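PDB 1TKS: 3,4-dihydroxy-2-butanone 4-phosphate synthase from Candida albicans, which catalyses the conversion of D-ribulose 5-phosphate to formate and 3,4-dihydroxy-2-butanone 4-phosphate in riboflavin biosynthesis. Local coordinates for residues P131-L139 / T146-T154; Y15-V23 / L35-K46. All blocks are in the same frame, centred on the assembly; numbering follows the deposited sequence.

Contact 1: P131-L139 / T146-T154; sequences PLRAVPGLL and TEAAVQLST
Glu147 reaches from helix 146-154 to the end of strand 131-134, where its carboxylate meets the backbone of Val135. The chain bends at chi2 (67°), which brings OE2 to Val135 N at 3.0 Å in a nearly straight bond (165°) that uses the anti lone pair of OE2. A water lies 2.7 Å from both Glu147 OE2 and Arg133 O, although it has more acceptors in reach than protons to give, while the other oxygen, OE1, forms a salt bridge with Arg142, one of the residues likely to bind the substrate. The carboxylate is thus gripped at both oxygens, and its rotation is probably fixed. CG2 of Val135 leans against the Glu147 stem. One turn along the helix, Val150 splits its methyls between two partners: CG2 meets Ala134 CB at 3.6 Å, and CG1 meets Leu138 CD2 at 3.7 Å, the Leu138 and Val150 side chains crossing at about a right angle. Thr146, probably a substrate-binding residue, turns CG2 onto Ala134 CA and OG1 toward Leu132 CD1. A type II turn, Val135 to Leu138, folds the chain back over the helix, and Leu139 lays CD2 against Ala148. The strand runs across the helix at 80° and pairs in parallel with strand 59-63, so both strands lie on the helix, Pro61 touching Thr146 and Val150; helix 195-203 packs on Leu139 and Gln151.

Contact 2: Y15-V23 / L35-K46; sequences YKNGEFLIV and LIMAAELITQEK
Strands 21-23 and 35-38 pair antiparallel, with Leu21 and Ile36 as a hydrogen-bonded pair (Leu21 N to Ile36 O and Ile36 N to Leu21 O are both 2.9 Å) and Ile22 with Leu35 as a non-hydrogen-bonded one. Ile22 and Leu35 lie side by side on one face of the sheet, CG1 against CD2, whereas on the face carrying Leu21 and Ile36 the latter pushes CD1 onto Val23 CG2 at 3.5 Å. Beyond the paired residues, Met37 makes a Met-aromatic contact: SD sits over the Phe20 ring, 3.8 Å from its centroid and 19° off the normal, displaced toward the rim. Met37 CG lies between the backbone N and carbonyl carbon (chi1 74°), and the bend at chi3 carries CE away to Gly18 O. The Phe20 rim meets Lys46 O in the ring plane. Lys46 stretches its extended chain back to Gly18, where NZ donates to the carbonyl O at 2.7 Å from a position tilted out of the carbonyl plane. Gly18, with positive phi, is the C-prime residue of the Schellman motif ending helix 8-16, and Leu41 CD1 packs tightly on its CA at 3.5 Å. One face of the Tyr15 ring covers Ala38 N, which donates to a water held also by the carbonyls of Tyr15 and Glu19; the Tyr15 hydroxyl has its partner in Ser153 of helix 145-155. In the four-stranded mixed sheet this hairpin is central, flanked by strand 191-194 beyond 21-24 and by strand 162-166 beyond 34-38, while helix 103-114 packs on Ala39 and Ile42.

How the contacts relate
Contact 2 comes first along the chain and closes before contact 1 opens; their centres are about 15 Å apart. Helix 145-155 joins them: the strand and turn of contact 1 pack against it, and it also touches the hairpin of contact 2. At this junction Ser153 OG lies 2.9 Å from Tyr15 OH, a probable hydrogen bond, and Ala149 CB packs on Ile36 CG2 at 3.7 Å. The helix therefore lies between the four-stranded mixed sheet and the parallel pair of strands 59-63 and 129-134. His145, close to Ile36 and directly preceding Thr146, probably binds magnesium, which places the Ile36 end of the junction near the probable metal site.

Contact 1: P131-L139 / T146-T154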
# COMPACT_ATOMS: atom_id res chain seq x y z
N PRO B 131 7.67 3.44 -6.93
CA PRO B 131 7.96 3.57 -8.36
C PRO B 131 8.34 2.20 -8.92
O PRO B 131 8.94 1.39 -8.22
CB PRO B 131 9.14 4.55 -8.41
CG PRO B 131 9.00 5.33 -7.13
CD PRO B 131 8.60 4.26 -6.13
N LEU B 132 8.00 1.95 -10.18
CA LEU B 132 8.32 0.68 -10.84
C LEU B 132 9.08 0.98 -12.12
O LEU B 132 8.75 1.93 -12.82
CB LEU B 132 7.05 -0.09 -11.18
CG LEU B 132 6.10 -0.40 -10.02
CD1 LEU B 132 5.01 -1.34 -10.51
CD2 LEU B 132 6.86 -1.02 -8.87
N ARG B 133 10.10 0.17 -12.42
CA ARG B 133 10.90 0.38 -13.62
C ARG B 133 10.45 -0.45 -14.81
O ARG B 133 10.60 -1.68 -14.81
CB ARG B 133 12.37 0.08 -13.32
CG ARG B 133 12.99 1.02 -12.30
CD ARG B 133 14.48 0.73 -12.10
NE ARG B 133 15.22 1.05 -13.32
CZ ARG B 133 16.55 1.02 -13.42
NH1 ARG B 133 17.29 0.69 -12.38
NH2 ARG B 133 17.12 1.33 -14.57
N ALA B 134 9.91 0.21 -15.83
CA ALA B 134 9.46 -0.48 -17.03
C ALA B 134 10.66 -0.72 -17.95
O ALA B 134 11.45 0.19 -18.19
CB ALA B 134 8.41 0.36 -17.75
N VAL B 135 10.79 -1.94 -18.46
CA VAL B 135 11.91 -2.27 -19.33
C VAL B 135 11.84 -1.60 -20.69
O VAL B 135 10.75 -1.31 -21.19
CB VAL B 135 12.04 -3.81 -19.54
CG1 VAL B 135 12.18 -4.51 -18.21
CG2 VAL B 135 10.82 -4.35 -20.30
N PRO B 136 13.00 -1.32 -21.30
CA PRO B 136 13.04 -0.68 -22.62
C PRO B 136 12.30 -1.58 -23.61
O PRO B 136 12.48 -2.80 -23.60
CB PRO B 136 14.53 -0.61 -22.92
CG PRO B 136 15.14 -0.43 -21.57
CD PRO B 136 14.36 -1.43 -20.73
N GLY B 137 11.49 -0.97 -24.47
CA GLY B 137 10.74 -1.76 -25.43
C GLY B 137 9.33 -1.97 -24.93
O GLY B 137 8.45 -2.39 -25.67
N LEU B 138 9.12 -1.69 -23.64
CA LEU B 138 7.82 -1.82 -23.00
C LEU B 138 7.12 -3.14 -23.30
O LEU B 138 7.72 -4.20 -23.14
CB LEU B 138 6.95 -0.62 -23.40
CG LEU B 138 7.58 0.74 -23.08
CD1 LEU B 138 6.68 1.86 -23.57
CD2 LEU B 138 7.83 0.87 -21.57
N LEU B 139 5.86 -3.09 -23.73
CA LEU B 139 5.10 -4.31 -24.01
C LEU B 139 5.65 -5.23 -25.09
O LEU B 139 5.24 -6.38 -25.19
CB LEU B 139 3.65 -3.96 -24.35
CG LEU B 139 2.85 -3.41 -23.17
CD1 LEU B 139 1.46 -3.02 -23.64
CD2 LEU B 139 2.77 -4.46 -22.06
N THR B 146 3.36 -2.99 -15.61
CA THR B 146 4.26 -1.85 -15.46
C THR B 146 4.53 -1.31 -16.86
O THR B 146 4.38 -0.11 -17.11
CB THR B 146 5.60 -2.26 -14.82
OG1 THR B 146 5.35 -2.70 -13.48
CG2 THR B 146 6.57 -1.09 -14.79
N GLU B 147 4.91 -2.20 -17.77
CA GLU B 147 5.18 -1.81 -19.14
C GLU B 147 3.90 -1.27 -19.78
O GLU B 147 3.95 -0.32 -20.57
CB GLU B 147 5.69 -3.00 -19.96
CG GLU B 147 7.15 -3.39 -19.70
CD GLU B 147 7.38 -3.94 -18.30
OE1 GLU B 147 6.50 -4.70 -17.81
OE2 GLU B 147 8.43 -3.65 -17.71
N ALA B 148 2.76 -1.87 -19.45
CA ALA B 148 1.50 -1.42 -20.02
C ALA B 148 1.20 0.03 -19.66
O ALA B 148 0.80 0.82 -20.52
CB ALA B 148 0.36 -2.32 -19.56
N ALA B 149 1.41 0.38 -18.39
CA ALA B 149 1.16 1.75 -17.94
C ALA B 149 2.02 2.76 -18.70
O ALA B 149 1.51 3.76 -19.19
CB ALA B 149 1.43 1.87 -16.43
N VAL B 150 3.32 2.50 -18.80
CA VAL B 150 4.20 3.41 -19.51
C VAL B 150 3.86 3.42 -21.01
O VAL B 150 3.99 4.45 -21.67
CB VAL B 150 5.69 3.04 -19.29
CG1 VAL B 150 6.60 3.99 -20.06
CG2 VAL B 150 6.01 3.09 -17.80
N GLN B 151 3.41 2.28 -21.53
CA GLN B 151 3.05 2.19 -22.94
C GLN B 151 1.81 3.05 -23.22
O GLN B 151 1.75 3.75 -24.23
CB GLN B 151 2.74 0.74 -23.32
CG GLN B 151 2.63 0.48 -24.82
CD GLN B 151 3.95 0.11 -25.44
OE1 GLN B 151 4.58 0.90 -26.15
NE2 GLN B 151 4.39 -1.11 -25.18
N LEU B 152 0.83 2.98 -22.33
CA LEU B 152 -0.39 3.76 -22.49
C LEU B 152 -0.07 5.25 -22.48
O LEU B 152 -0.52 6.00 -23.34
CB LEU B 152 -1.40 3.43 -21.38
CG LEU B 152 -2.13 2.10 -21.57
CD1 LEU B 152 -2.81 1.69 -20.28
CD2 LEU B 152 -3.15 2.24 -22.70
N SER B 153 0.73 5.68 -21.51
CA SER B 153 1.10 7.08 -21.42
C SER B 153 1.82 7.54 -22.69
O SER B 153 1.53 8.61 -23.23
CB SER B 153 1.98 7.32 -20.19
OG SER B 153 1.22 7.19 -19.01
N THR B 154 2.74 6.72 -23.18
CA THR B 154 3.48 7.05 -24.40
C THR B 154 2.54 7.19 -25.59
O THR B 154 2.60 8.17 -26.34
CB THR B 154 4.54 5.98 -24.71
OG1 THR B 154 5.48 5.90 -23.63
CG2 THR B 154 5.29 6.32 -25.99
O HOH W 1 9.37 -4.07 -15.23

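Contact 2: Y15-V23 / L35-K46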
# COMPACT_ATOMS: atom_id res chain seq x y z
N TYR B 15 -7.81 7.91 -21.68
CA TYR B 15 -6.59 7.96 -20.88
C TYR B 15 -5.95 9.34 -21.01
O TYR B 15 -5.47 9.91 -20.04
CB TYR B 15 -5.65 6.84 -21.36
CG TYR B 15 -4.45 6.57 -20.48
CD1 TYR B 15 -3.28 7.30 -20.64
CD2 TYR B 15 -4.47 5.55 -19.53
CE1 TYR B 15 -2.15 7.02 -19.87
CE2 TYR B 15 -3.36 5.26 -18.76
CZ TYR B 15 -2.20 6.00 -18.93
OH TYR B 15 -1.09 5.70 -18.18
N LYS B 16 -5.96 9.89 -22.22
CA LYS B 16 -5.38 11.21 -22.45
C LYS B 16 -6.17 12.27 -21.68
O LYS B 16 -5.60 13.27 -21.23
CB LYS B 16 -5.40 11.53 -23.95
CG LYS B 16 -4.70 12.82 -24.34
CD LYS B 16 -4.84 13.07 -25.83
CE LYS B 16 -4.22 11.94 -26.64
NZ LYS B 16 -4.54 12.05 -28.09
N ASN B 17 -7.47 12.04 -21.51
CA ASN B 17 -8.34 12.98 -20.81
C ASN B 17 -8.36 12.76 -19.30
O ASN B 17 -9.23 13.27 -18.60
CB ASN B 17 -9.77 12.88 -21.37
CG ASN B 17 -10.48 14.23 -21.42
OD1 ASN B 17 -11.60 14.33 -21.92
ND2 ASN B 17 -9.83 15.27 -20.91
N GLY B 18 -7.39 11.99 -18.81
CA GLY B 18 -7.29 11.74 -17.38
C GLY B 18 -8.18 10.68 -16.76
O GLY B 18 -8.36 10.66 -15.54
N GLU B 19 -8.74 9.81 -17.58
CA GLU B 19 -9.60 8.76 -17.05
C GLU B 19 -8.78 7.53 -16.72
O GLU B 19 -7.66 7.36 -17.21
CB GLU B 19 -10.67 8.35 -18.06
CG GLU B 19 -11.52 9.47 -18.59
CD GLU B 19 -12.65 8.97 -19.47
OE1 GLU B 19 -13.09 9.72 -20.36
OE2 GLU B 19 -13.10 7.82 -19.26
N PHE B 20 -9.36 6.69 -15.89
CA PHE B 20 -8.75 5.43 -15.51
C PHE B 20 -9.14 4.44 -16.59
O PHE B 20 -10.09 4.66 -17.35
CB PHE B 20 -9.34 4.92 -14.20
CG PHE B 20 -8.69 5.46 -12.96
CD1 PHE B 20 -9.36 6.36 -12.14
CD2 PHE B 20 -7.42 5.03 -12.60
CE1 PHE B 20 -8.77 6.82 -10.97
CE2 PHE B 20 -6.82 5.49 -11.43
CZ PHE B 20 -7.50 6.38 -10.61
N LEU B 21 -8.39 3.35 -16.66
CA LEU B 21 -8.67 2.26 -17.56
C LEU B 21 -8.49 1.01 -16.71
O LEU B 21 -7.59 0.96 -15.88
CB LEU B 21 -7.70 2.22 -18.75
CG LEU B 21 -7.93 3.23 -19.87
CD1 LEU B 21 -6.84 3.07 -20.93
CD2 LEU B 21 -9.30 3.03 -20.48
N ILE B 22 -9.38 0.04 -16.88
CA ILE B 22 -9.26 -1.22 -16.17
C ILE B 22 -8.47 -2.06 -17.16
O ILE B 22 -8.84 -2.17 -18.33
CB ILE B 22 -10.63 -1.86 -15.91
CG1 ILE B 22 -11.42 -0.98 -14.94
CG2 ILE B 22 -10.45 -3.27 -15.33
CD1 ILE B 22 -12.90 -1.35 -14.83
N VAL B 23 -7.36 -2.62 -16.70
CA VAL B 23 -6.49 -3.40 -17.57
C VAL B 23 -6.34 -4.86 -17.13
O VAL B 23 -5.97 -5.13 -15.99
CB VAL B 23 -5.10 -2.74 -17.65
CG1 VAL B 23 -4.18 -3.53 -18.55
CG2 VAL B 23 -5.24 -1.30 -18.17
N LEU B 35 -6.41 -0.94 -12.03
CA LEU B 35 -6.78 0.39 -12.48
C LEU B 35 -5.47 1.08 -12.85
O LEU B 35 -4.49 1.01 -12.11
CB LEU B 35 -7.46 1.17 -11.35
CG LEU B 35 -8.94 0.84 -11.15
CD1 LEU B 35 -9.45 1.53 -9.90
CD2 LEU B 35 -9.73 1.30 -12.38
N ILE B 36 -5.46 1.74 -14.01
CA ILE B 36 -4.27 2.45 -14.48
C ILE B 36 -4.65 3.79 -15.10
O ILE B 36 -5.64 3.89 -15.82
CB ILE B 36 -3.50 1.67 -15.58
CG1 ILE B 36 -3.22 0.23 -15.14
CG2 ILE B 36 -2.19 2.40 -15.91
CD1 ILE B 36 -2.42 -0.58 -16.14
N MET B 37 -3.86 4.83 -14.81
CA MET B 37 -4.09 6.14 -15.40
C MET B 37 -2.78 6.90 -15.48
O MET B 37 -1.78 6.49 -14.89
CB MET B 37 -5.14 6.95 -14.61
CG MET B 37 -4.69 7.54 -13.26
SD MET B 37 -5.83 8.81 -12.67
CE MET B 37 -5.36 10.21 -13.66
N ALA B 38 -2.79 8.00 -16.23
CA ALA B 38 -1.61 8.82 -16.41
C ALA B 38 -1.13 9.40 -15.09
O ALA B 38 -1.90 10.01 -14.35
CB ALA B 38 -1.91 9.95 -17.39
N ALA B 39 0.15 9.21 -14.78
CA ALA B 39 0.71 9.70 -13.53
C ALA B 39 0.59 11.22 -13.39
O ALA B 39 0.26 11.72 -12.31
CB ALA B 39 2.18 9.29 -13.42
N GLU B 40 0.84 11.94 -14.48
CA GLU B 40 0.78 13.40 -14.45
C GLU B 40 -0.62 13.96 -14.29
O GLU B 40 -0.78 15.15 -14.01
CB GLU B 40 1.41 13.97 -15.72
CG GLU B 40 0.71 13.54 -17.01
CD GLU B 40 1.54 13.85 -18.24
OE1 GLU B 40 1.48 14.99 -18.75
OE2 GLU B 40 2.28 12.95 -18.68
N LEU B 41 -1.63 13.11 -14.44
CA LEU B 41 -3.01 13.60 -14.34
C LEU B 41 -3.77 13.17 -13.10
O LEU B 41 -4.90 13.60 -12.89
CB LEU B 41 -3.79 13.16 -15.58
CG LEU B 41 -3.23 13.58 -16.94
CD1 LEU B 41 -4.10 12.99 -18.05
CD2 LEU B 41 -3.18 15.09 -17.04
N ILE B 42 -3.15 12.33 -12.26
CA ILE B 42 -3.85 11.87 -11.06
C ILE B 42 -3.98 12.95 -9.99
O ILE B 42 -3.00 13.48 -9.48
CB ILE B 42 -3.17 10.60 -10.46
CG1 ILE B 42 -4.10 9.96 -9.42
CG2 ILE B 42 -1.82 10.94 -9.84
CD1 ILE B 42 -3.71 8.54 -9.04
N THR B 43 -5.23 13.26 -9.67
CA THR B 43 -5.56 14.28 -8.67
C THR B 43 -5.78 13.64 -7.31
O THR B 43 -5.78 12.42 -7.19
CB THR B 43 -6.86 15.01 -9.04
OG1 THR B 43 -7.93 14.05 -9.13
CG2 THR B 43 -6.73 15.72 -10.37
N GLN B 44 -5.98 14.48 -6.31
CA GLN B 44 -6.24 14.01 -4.96
C GLN B 44 -7.47 13.12 -4.97
O GLN B 44 -7.47 12.03 -4.42
CB GLN B 44 -6.47 15.20 -4.02
CG GLN B 44 -6.57 14.83 -2.54
CD GLN B 44 -7.96 14.39 -2.11
OE1 GLN B 44 -8.15 13.98 -0.97
NE2 GLN B 44 -8.93 14.47 -3.02
N GLU B 45 -8.53 13.60 -5.62
CA GLU B 45 -9.78 12.84 -5.70
C GLU B 45 -9.59 11.52 -6.43
O GLU B 45 -10.13 10.49 -6.01
CB GLU B 45 -10.87 13.64 -6.41
CG GLU B 45 -11.31 14.93 -5.73
CD GLU B 45 -10.27 16.04 -5.82
OE1 GLU B 45 -9.39 15.97 -6.70
OE2 GLU B 45 -10.35 16.98 -5.01
N LYS B 46 -8.83 11.53 -7.52
CA LYS B 46 -8.62 10.31 -8.29
C LYS B 46 -7.77 9.30 -7.53
O LYS B 46 -7.95 8.09 -7.67
CB LYS B 46 -7.99 10.64 -9.64
CG LYS B 46 -8.97 11.29 -10.60
CD LYS B 46 -8.29 11.85 -11.83
CE LYS B 46 -9.33 12.33 -12.83
NZ LYS B 46 -8.72 12.91 -14.05
O HOH W 2 -5.30 8.92 -17.44
O HOH W 3 -11.00 13.02 -15.99